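Local coordinates for protein Cfl (Pectobacterium brasiliense, PDB 7A9J) that probably activates carboxylic acids with ATP, as in the AMP-forming acyl-CoA ligase family, and binds an ethyl-substituted 1-oxo-indene-4-carboxylic acid, at residues A[68-80]-A[115-129]. The protein carries 1 engineered substitution. Residues are numbered along the deposited sequence; the frame is centred on the assembly and turned at random. Where two conformers were deposited one is given.
With PO4 (phosphate ion), chain C.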
ATOM      1  N   ASN A  68     -30.269  12.251  10.070  1.00 50.71           N
ATOM      2  CA  ASN A  68     -30.575  12.958   8.834  1.00 49.50           C
ATOM      3  C   ASN A  68     -29.449  12.846   7.801  1.00 52.45           C
ATOM      4  O   ASN A  68     -29.376  13.655   6.867  1.00 52.45           O
ATOM      5  CB  ASN A  68     -30.904  14.430   9.105  1.00 63.37           C
ATOM      6  CG  ASN A  68     -31.636  15.070   7.959  1.00 73.95           C
ATOM      7  OD1 ASN A  68     -32.336  14.383   7.211  1.00 80.83           O
ATOM      8  ND2 ASN A  68     -31.461  16.384   7.786  1.00 82.24           N
ATOM      9  N   ILE A  69     -28.556  11.873   7.960  1.00 44.16           N
ATOM     10  CA  ILE A  69     -27.619  11.513   6.898  1.00 44.44           C
ATOM     11  C   ILE A  69     -28.380  10.728   5.834  1.00 57.81           C
ATOM     12  O   ILE A  69     -29.225   9.872   6.149  1.00 56.20           O
ATOM     13  CB  ILE A  69     -26.436  10.718   7.459  1.00 40.53           C
ATOM     14  CG1 ILE A  69     -25.706  11.580   8.497  1.00 46.55           C
ATOM     15  CG2 ILE A  69     -25.468  10.391   6.355  1.00 48.12           C
ATOM     16  CD1 ILE A  69     -25.453  13.022   8.048  1.00 57.92           C
ATOM     17  N   LYS A  70     -28.156  11.085   4.572  1.00 46.53           N
ATOM     18  CA  LYS A  70     -28.922  10.573   3.444  1.00 48.35           C
ATOM     19  C   LYS A  70     -27.946  10.035   2.418  1.00 46.87           C
ATOM     20  O   LYS A  70     -26.769  10.376   2.449  1.00 42.52           O
ATOM     21  CB  LYS A  70     -29.780  11.663   2.780  1.00 49.52           C
ATOM     22  CG  LYS A  70     -30.617  12.476   3.759  1.00 68.37           C
ATOM     23  CD  LYS A  70     -31.645  13.348   3.044  1.00 74.59           C
ATOM     24  CE  LYS A  70     -32.598  14.018   4.046  1.00 80.52           C
ATOM     25  NZ  LYS A  70     -33.281  13.028   4.944  1.00 79.73           N
ATOM     26  N   LYS A  71     -28.443   9.172   1.528  1.00 42.79           N
ATOM     27  CA  LYS A  71     -27.665   8.738   0.365  1.00 43.91           C
ATOM     28  C   LYS A  71     -27.065   9.956  -0.329  1.00 41.98           C
ATOM     29  O   LYS A  71     -27.774  10.927  -0.591  1.00 41.88           O
ATOM     30  CB  LYS A  71     -28.583   7.973  -0.604  1.00 46.72           C
ATOM     31  CG  LYS A  71     -27.877   7.540  -1.879  1.00 49.96           C
ATOM     32  CD  LYS A  71     -28.596   6.380  -2.560  1.00 53.18           C
ATOM     33  CE  LYS A  71     -29.721   6.868  -3.400  1.00 48.78           C
ATOM     34  NZ  LYS A  71     -30.065   5.891  -4.493  1.00 46.32           N
ATOM     35  N   GLY A  72     -25.755   9.906  -0.624  1.00 40.55           N
ATOM     36  CA  GLY A  72     -25.047  10.986  -1.282  1.00 48.06           C
ATOM     37  C   GLY A  72     -24.365  11.995  -0.368  1.00 47.34           C
ATOM     38  O   GLY A  72     -23.498  12.747  -0.835  1.00 43.07           O
ATOM     39  N   ASP A  73     -24.739  12.050   0.911  1.00 41.87           N
ATOM     40  CA  ASP A  73     -24.010  12.871   1.867  1.00 41.36           C
ATOM     41  C   ASP A  73     -22.594  12.326   2.056  1.00 40.73           C
ATOM     42  O   ASP A  73     -22.369  11.117   2.032  1.00 39.56           O
ATOM     43  CB  ASP A  73     -24.723  12.885   3.229  1.00 42.84           C
ATOM     44  CG  ASP A  73     -26.041  13.656   3.212  1.00 51.97           C
ATOM     45  OD1 ASP A  73     -26.333  14.405   2.247  1.00 45.32           O
ATOM     46  OD2 ASP A  73     -26.800  13.504   4.191  1.00 49.30           O
ATOM     47  N   ARG A  74     -21.649  13.217   2.318  1.00 39.39           N
ATOM     48  CA  ARG A  74     -20.243  12.839   2.442  1.00 40.39           C
ATOM     49  C   ARG A  74     -19.852  12.854   3.913  1.00 32.01           C
ATOM     50  O   ARG A  74     -20.103  13.818   4.623  1.00 37.29           O
ATOM     51  CB  ARG A  74     -19.357  13.764   1.593  1.00 39.44           C
ATOM     52  CG  ARG A  74     -19.876  13.717   0.143  1.00 44.36           C
ATOM     53  CD  ARG A  74     -19.058  14.526  -0.743  1.00 45.27           C
ATOM     54  NE  ARG A  74     -19.495  14.485  -2.124  1.00 56.35           N
ATOM     55  CZ  ARG A  74     -18.896  15.195  -3.080  1.00 63.32           C
ATOM     56  NH1 ARG A  74     -17.872  15.978  -2.754  1.00 58.57           N
ATOM     57  NH2 ARG A  74     -19.321  15.150  -4.341  1.00 60.85           N
ATOM     58  N   ILE A  75     -19.225  11.774   4.362  1.00 31.55           N
ATOM     59  CA  ILE A  75     -18.813  11.617   5.741  1.00 30.46           C
ATOM     60  C   ILE A  75     -17.299  11.469   5.779  1.00 30.56           C
ATOM     61  O   ILE A  75     -16.755  10.522   5.197  1.00 31.81           O
ATOM     62  CB  ILE A  75     -19.453  10.376   6.373  1.00 34.20           C
ATOM     63  CG1 ILE A  75     -20.958  10.402   6.164  1.00 37.56           C
ATOM     64  CG2 ILE A  75     -19.075  10.325   7.876  1.00 33.99           C
ATOM     65  CD1 ILE A  75     -21.637   9.290   6.984  1.00 41.91           C
ATOM     66  N   SER A  76     -16.618  12.396   6.463  1.00 33.22           N
ATOM     67  CA  SER A  76     -15.172  12.263   6.684  1.00 32.25           C
ATOM     68  C   SER A  76     -14.932  11.302   7.840  1.00 36.68           C
ATOM     69  O   SER A  76     -15.604  11.388   8.865  1.00 31.26           O
ATOM     70  CB  SER A  76     -14.553  13.621   7.000  1.00 34.92           C
ATOM     71  OG  SER A  76     -14.472  14.396   5.829  1.00 37.92           O
ATOM     72  N   ILE A  77     -13.988  10.377   7.669  1.00 30.63           N
ATOM     73  CA  ILE A  77     -13.728   9.335   8.651  1.00 31.58           C
ATOM     74  C   ILE A  77     -12.270   9.453   9.053  1.00 32.34           C
ATOM     75  O   ILE A  77     -11.375   9.537   8.195  1.00 31.30           O
ATOM     76  CB  ILE A  77     -14.022   7.929   8.090  1.00 29.47           C
ATOM     77  CG1 ILE A  77     -15.488   7.835   7.652  1.00 35.55           C
ATOM     78  CG2 ILE A  77     -13.797   6.903   9.189  1.00 31.76           C
ATOM     79  CD1 ILE A  77     -15.866   6.474   7.083  1.00 38.41           C
ATOM     80  N   HIS A  78     -12.026   9.416  10.338  1.00 30.18           N
ATOM     81  CA  HIS A  78     -10.700   9.863  10.777  1.00 32.57           C
ATOM     82  C   HIS A  78     -10.392   9.078  12.057  1.00 40.86           C
ATOM     83  O   HIS A  78     -10.607   9.559  13.156  1.00 33.35           O
ATOM     84  CB  HIS A  78     -10.723  11.378  10.984  1.00 34.64           C
ATOM     85  CG  HIS A  78      -9.402  12.007  11.336  1.00 33.03           C
ATOM     86  ND1 HIS A  78      -9.309  13.007  12.295  1.00 35.62           N
ATOM     87  CD2 HIS A  78      -8.158  11.895  10.789  1.00 32.01           C
ATOM     88  CE1 HIS A  78      -8.059  13.431  12.365  1.00 37.96           C
ATOM     89  NE2 HIS A  78      -7.349  12.808  11.437  1.00 34.09           N
ATOM     90  N   MET A  79      -9.904   7.837  11.903  1.00 31.26           N
ATOM     91  CA  MET A  79      -9.678   7.006  13.082  1.00 32.38           C
ATOM     92  C   MET A  79      -8.651   5.901  12.820  1.00 32.73           C
ATOM     93  O   MET A  79      -8.357   5.536  11.665  1.00 31.53           O
ATOM     94  CB  MET A  79     -10.989   6.414  13.595  1.00 43.78           C
ATOM     95  CG  MET A  79     -11.652   5.443  12.751  1.00 42.36           C
ATOM     96  SD  MET A  79     -13.213   4.748  13.551  1.00 37.14           S
ATOM     97  CE  MET A  79     -14.176   6.216  13.960  1.00 45.21           C
ATOM     98  N   GLY A  80      -8.027   5.465  13.922  1.00 30.26           N
ATOM     99  CA  GLY A  80      -7.066   4.372  13.892  1.00 35.62           C
ATOM    100  C   GLY A  80      -7.778   3.034  13.754  1.00 32.48           C
ATOM    101  O   GLY A  80      -8.991   2.966  13.568  1.00 34.13           O
ATOM    102  N   ILE A 115     -11.704  18.021   4.829  1.00 36.43           N
ATOM    103  CA  ILE A 115     -13.108  18.067   5.238  1.00 39.77           C
ATOM    104  C   ILE A 115     -13.845  19.114   4.430  1.00 38.81           C
ATOM    105  O   ILE A 115     -14.960  18.875   3.940  1.00 42.04           O
ATOM    106  CB  ILE A 115     -13.220  18.344   6.746  1.00 36.00           C
ATOM    107  CG1 ILE A 115     -12.772  17.101   7.523  1.00 37.91           C
ATOM    108  CG2 ILE A 115     -14.672  18.713   7.153  1.00 37.16           C
ATOM    109  CD1 ILE A 115     -12.717  17.380   9.035  1.00 38.57           C
ATOM    110  N   GLN A 116     -13.212  20.274   4.252  1.00 41.47           N
ATOM    111  CA  GLN A 116     -13.824  21.369   3.516  1.00 44.21           C
ATOM    112  C   GLN A 116     -13.884  21.057   2.028  1.00 47.42           C
ATOM    113  O   GLN A 116     -14.938  21.196   1.397  1.00 46.63           O
ATOM    114  CB  GLN A 116     -13.035  22.649   3.766  1.00 52.94           C
ATOM    115  CG  GLN A 116     -13.123  23.104   5.207  1.00 46.13           C
ATOM    116  CD  GLN A 116     -12.516  24.473   5.388  1.00 60.13           C
ATOM    117  OE1 GLN A 116     -11.333  24.690   5.100  1.00 57.96           O
ATOM    118  NE2 GLN A 116     -13.322  25.410   5.845  1.00 66.37           N
ATOM    119  N   HIS A 117     -12.761  20.615   1.455  1.00 39.80           N
ATOM    120  CA  HIS A 117     -12.709  20.347   0.019  1.00 44.58           C
ATOM    121  C   HIS A 117     -13.711  19.270  -0.379  1.00 44.80           C
ATOM    122  O   HIS A 117     -14.368  19.385  -1.420  1.00 41.24           O
ATOM    123  CB  HIS A 117     -11.290  19.932  -0.387  1.00 39.22           C
ATOM    124  CG  HIS A 117     -11.088  19.796  -1.874  1.00 41.67           C
ATOM    125  ND1 HIS A 117     -11.313  18.616  -2.548  1.00 41.45           N
ATOM    126  CD2 HIS A 117     -10.669  20.683  -2.807  1.00 50.67           C
ATOM    127  CE1 HIS A 117     -11.023  18.771  -3.828  1.00 42.13           C
ATOM    128  NE2 HIS A 117     -10.635  20.020  -4.014  1.00 47.44           N
ATOM    129  N   SER A 118     -13.812  18.199   0.416  1.00 40.25           N
ATOM    130  CA  SER A 118     -14.731  17.112   0.126  1.00 35.78           C
ATOM    131  C   SER A 118     -16.200  17.507   0.308  1.00 39.87           C
ATOM    132  O   SER A 118     -17.074  16.724  -0.074  1.00 42.96           O
ATOM    133  CB  SER A 118     -14.445  15.897   1.036  1.00 39.00           C
ATOM    134  OG  SER A 118     -14.805  16.159   2.396  1.00 36.46           O
ATOM    135  N   SER A 119     -16.490  18.685   0.878  1.00 41.68           N
ATOM    136  CA  SER A 119     -17.864  19.090   1.188  1.00 48.21           C
ATOM    137  C   SER A 119     -18.534  18.064   2.098  1.00 50.27           C
ATOM    138  O   SER A 119     -19.702  17.717   1.932  1.00 47.53           O
ATOM    139  CB  SER A 119     -18.692  19.310  -0.081  1.00 49.35           C
ATOM    140  OG  SER A 119     -18.200  20.435  -0.771  1.00 73.27           O
ATOM    141  N   SER A 120     -17.784  17.554   3.061  1.00 44.31           N
ATOM    142  CA  SER A 120     -18.383  16.626   4.003  1.00 35.92           C
ATOM    143  C   SER A 120     -19.427  17.324   4.854  1.00 39.36           C
ATOM    144  O   SER A 120     -19.257  18.478   5.261  1.00 44.50           O
ATOM    145  CB  SER A 120     -17.318  15.986   4.893  1.00 38.75           C
ATOM    146  OG  SER A 120     -16.489  15.110   4.126  1.00 38.22           O
ATOM    147  N   CYS A 121     -20.532  16.639   5.128  0.66 40.02           N
ATOM    148  CA  CYS A 121     -21.468  17.174   6.103  0.66 38.97           C
ATOM    149  C   CYS A 121     -21.475  16.401   7.415  0.66 41.18           C
ATOM    150  O   CYS A 121     -22.230  16.759   8.334  0.66 41.21           O
ATOM    151  CB  CYS A 121     -22.883  17.242   5.516  0.66 47.63           C
ATOM    152  SG  CYS A 121     -23.606  15.633   5.291  0.66 46.14           S
ATOM    153  N   ALA A 122     -20.652  15.367   7.548  1.00 39.98           N
ATOM    154  CA  ALA A 122     -20.507  14.716   8.838  1.00 38.09           C
ATOM    155  C   ALA A 122     -19.071  14.236   9.001  1.00 37.45           C
ATOM    156  O   ALA A 122     -18.356  14.034   8.021  1.00 37.67           O
ATOM    157  CB  ALA A 122     -21.496  13.546   8.996  1.00 40.63           C
ATOM    158  N   TYR A 123     -18.669  14.029  10.262  1.00 34.95           N
ATOM    159  CA  TYR A 123     -17.340  13.516  10.595  1.00 33.26           C
ATOM    160  C   TYR A 123     -17.502  12.401  11.638  1.00 32.73           C
ATOM    161  O   TYR A 123     -18.292  12.540  12.574  1.00 34.87           O
ATOM    162  CB  TYR A 123     -16.482  14.682  11.135  1.00 37.43           C
ATOM    163  CG  TYR A 123     -15.218  14.295  11.831  1.00 33.58           C
ATOM    164  CD1 TYR A 123     -15.239  13.868  13.170  1.00 34.16           C
ATOM    165  CD2 TYR A 123     -13.995  14.400  11.190  1.00 36.77           C
ATOM    166  CE1 TYR A 123     -14.071  13.537  13.843  1.00 34.68           C
ATOM    167  CE2 TYR A 123     -12.801  14.061  11.843  1.00 34.71           C
ATOM    168  CZ  TYR A 123     -12.836  13.622  13.142  1.00 34.16           C
ATOM    169  OH  TYR A 123     -11.706  13.299  13.876  1.00 35.15           O
ATOM    170  N   ILE A 124     -16.776  11.287  11.455  1.00 31.66           N
ATOM    171  CA  ILE A 124     -16.678  10.219  12.456  1.00 33.75           C
ATOM    172  C   ILE A 124     -15.201   9.975  12.748  1.00 32.61           C
ATOM    173  O   ILE A 124     -14.419   9.700  11.831  1.00 32.69           O
ATOM    174  CB  ILE A 124     -17.348   8.925  11.982  1.00 31.66           C
ATOM    175  CG1 ILE A 124     -18.850   9.142  11.779  1.00 32.23           C
ATOM    176  CG2 ILE A 124     -17.213   7.784  13.036  1.00 35.82           C
ATOM    177  CD1 ILE A 124     -19.538   7.940  11.075  1.00 32.70           C
ATOM    178  N   GLY A 125     -14.814  10.101  14.006  1.00 30.70           N
ATOM    179  CA  GLY A 125     -13.425   9.944  14.381  1.00 34.02           C
ATOM    180  C   GLY A 125     -13.305   9.262  15.729  1.00 33.19           C
ATOM    181  O   GLY A 125     -14.304   9.007  16.418  1.00 32.41           O
ATOM    182  N   ASP A 126     -12.066   8.940  16.097  1.00 31.92           N
ATOM    183  CA  ASP A 126     -11.805   8.400  17.419  1.00 32.67           C
ATOM    184  C   ASP A 126     -11.161   9.447  18.293  1.00 36.16           C
ATOM    185  O   ASP A 126     -10.895  10.592  17.878  1.00 35.01           O
ATOM    186  CB  ASP A 126     -10.988   7.089  17.375  1.00 32.59           C
ATOM    187  CG  ASP A 126      -9.598   7.235  16.802  1.00 37.05           C
ATOM    188  OD1 ASP A 126      -9.117   8.377  16.609  1.00 35.93           O
ATOM    189  OD2 ASP A 126      -8.973   6.159  16.514  1.00 34.88           O
ATOM    190  N   LYS A 127     -11.030   9.089  19.575  1.00 31.36           N
ATOM    191  CA  LYS A 127     -10.627  10.077  20.552  1.00 31.57           C
ATOM    192  C   LYS A 127      -9.294  10.721  20.182  1.00 39.32           C
ATOM    193  O   LYS A 127      -9.161  11.953  20.164  1.00 32.54           O
ATOM    194  CB  LYS A 127     -10.554   9.428  21.938  1.00 37.41           C
ATOM    195  CG  LYS A 127     -10.295  10.431  23.024  1.00 35.86           C
ATOM    196  CD  LYS A 127     -10.218   9.806  24.427  1.00 43.00           C
ATOM    197  CE  LYS A 127      -9.810  10.832  25.463  1.00 47.35           C
ATOM    198  NZ  LYS A 127      -9.768  10.301  26.852  1.00 46.96           N
ATOM    199  N   LYS A 128      -8.288   9.890  19.897  1.00 32.18           N
ATOM    200  CA  LYS A 128      -6.945  10.411  19.656  1.00 34.94           C
ATOM    201  C   LYS A 128      -6.938  11.381  18.470  1.00 35.13           C
ATOM    202  O   LYS A 128      -6.364  12.474  18.568  1.00 39.41           O
ATOM    203  CB  LYS A 128      -6.012   9.212  19.389  1.00 38.33           C
ATOM    204  CG  LYS A 128      -4.542   9.578  19.101  1.00 47.41           C
ATOM    205  CD  LYS A 128      -3.680   8.305  19.249  1.00 59.00           C
ATOM    206  CE  LYS A 128      -2.184   8.550  18.944  1.00 72.94           C
ATOM    207  NZ  LYS A 128      -1.454   7.243  18.737  1.00 64.93           N
ATOM    208  N   ARG A 129      -7.589  11.003  17.364  1.00 34.62           N
ATOM    209  CA  ARG A 129      -7.569  11.818  16.135  1.00 35.52           C
ATOM    210  C   ARG A 129      -8.366  13.107  16.321  1.00 38.94           C
ATOM    211  O   ARG A 129      -7.907  14.205  15.973  1.00 33.63           O
ATOM    212  CB  ARG A 129      -8.110  11.006  14.952  1.00 31.94           C
ATOM    213  CG  ARG A 129      -6.972  10.357  14.098  1.00 35.31           C
ATOM    214  CD  ARG A 129      -5.889   9.645  14.973  1.00 36.70           C
ATOM    215  NE  ARG A 129      -6.427   8.422  15.622  1.00 34.21           N
ATOM    216  CZ  ARG A 129      -5.648   7.439  16.077  1.00 37.71           C
ATOM    217  NH1 ARG A 129      -4.305   7.552  15.919  1.00 39.17           N
ATOM    218  NH2 ARG A 129      -6.192   6.389  16.709  1.00 37.20           N
TER
HETATM  219  P   PO4 C 602      -3.500   3.931  17.620  1.00 48.93           P
HETATM  220  O1  PO4 C 602      -2.807   5.147  16.964  1.00 51.82           O
HETATM  221  O2  PO4 C 602      -3.070   3.760  19.061  1.00 63.92           O
HETATM  222  O3  PO4 C 602      -3.107   2.709  16.848  1.00 50.31           O
HETATM  223  O4  PO4 C 602      -4.984   4.049  17.602  1.00 51.86           O
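Asp126 takes the backbone N-H of Gly80 on OD2 (2.8 Å) while Arg129 grips the same carboxylate side-on, NE to OD1 and NH2 to OD2; the two donors to OD2 come in on opposite sides of the carboxylate plane. This clasp closes the C-terminal end of two neighbouring parallel strands, 74-78 and 122-125, in the five-stranded parallel sheet of the AMP-binding domain, and illustrates how an N-cap can serve two elements at once. OD1 also caps the helix beginning at 127 by accepting from Arg129 N. The other edge of the Arg129 guanidinium holds a phosphate ion, probably picked up during crystallisation, with NH2 2.8 Å from PO4 O4. Between the strands, Ser76 donates from N to Ala122 O and accepts at O from Ile124 N (2.8 Å). On the face that carries Ile75 and Ile124, Ile75 CG2 meets Ile124 CD1 at 4.0 Å. At the opposite end, Arg74 NH1 binds Ser118 O from above the carbonyl plane, and Trp390 adds a cation-pi contact. His78 CG lies anti to the backbone N (chi1 -176°), which turns the ring to the side where Arg129 CG comes over one face, and ND1 shares a hydrogen bond with Tyr123 OH, 2.9 Å away at the ring edge.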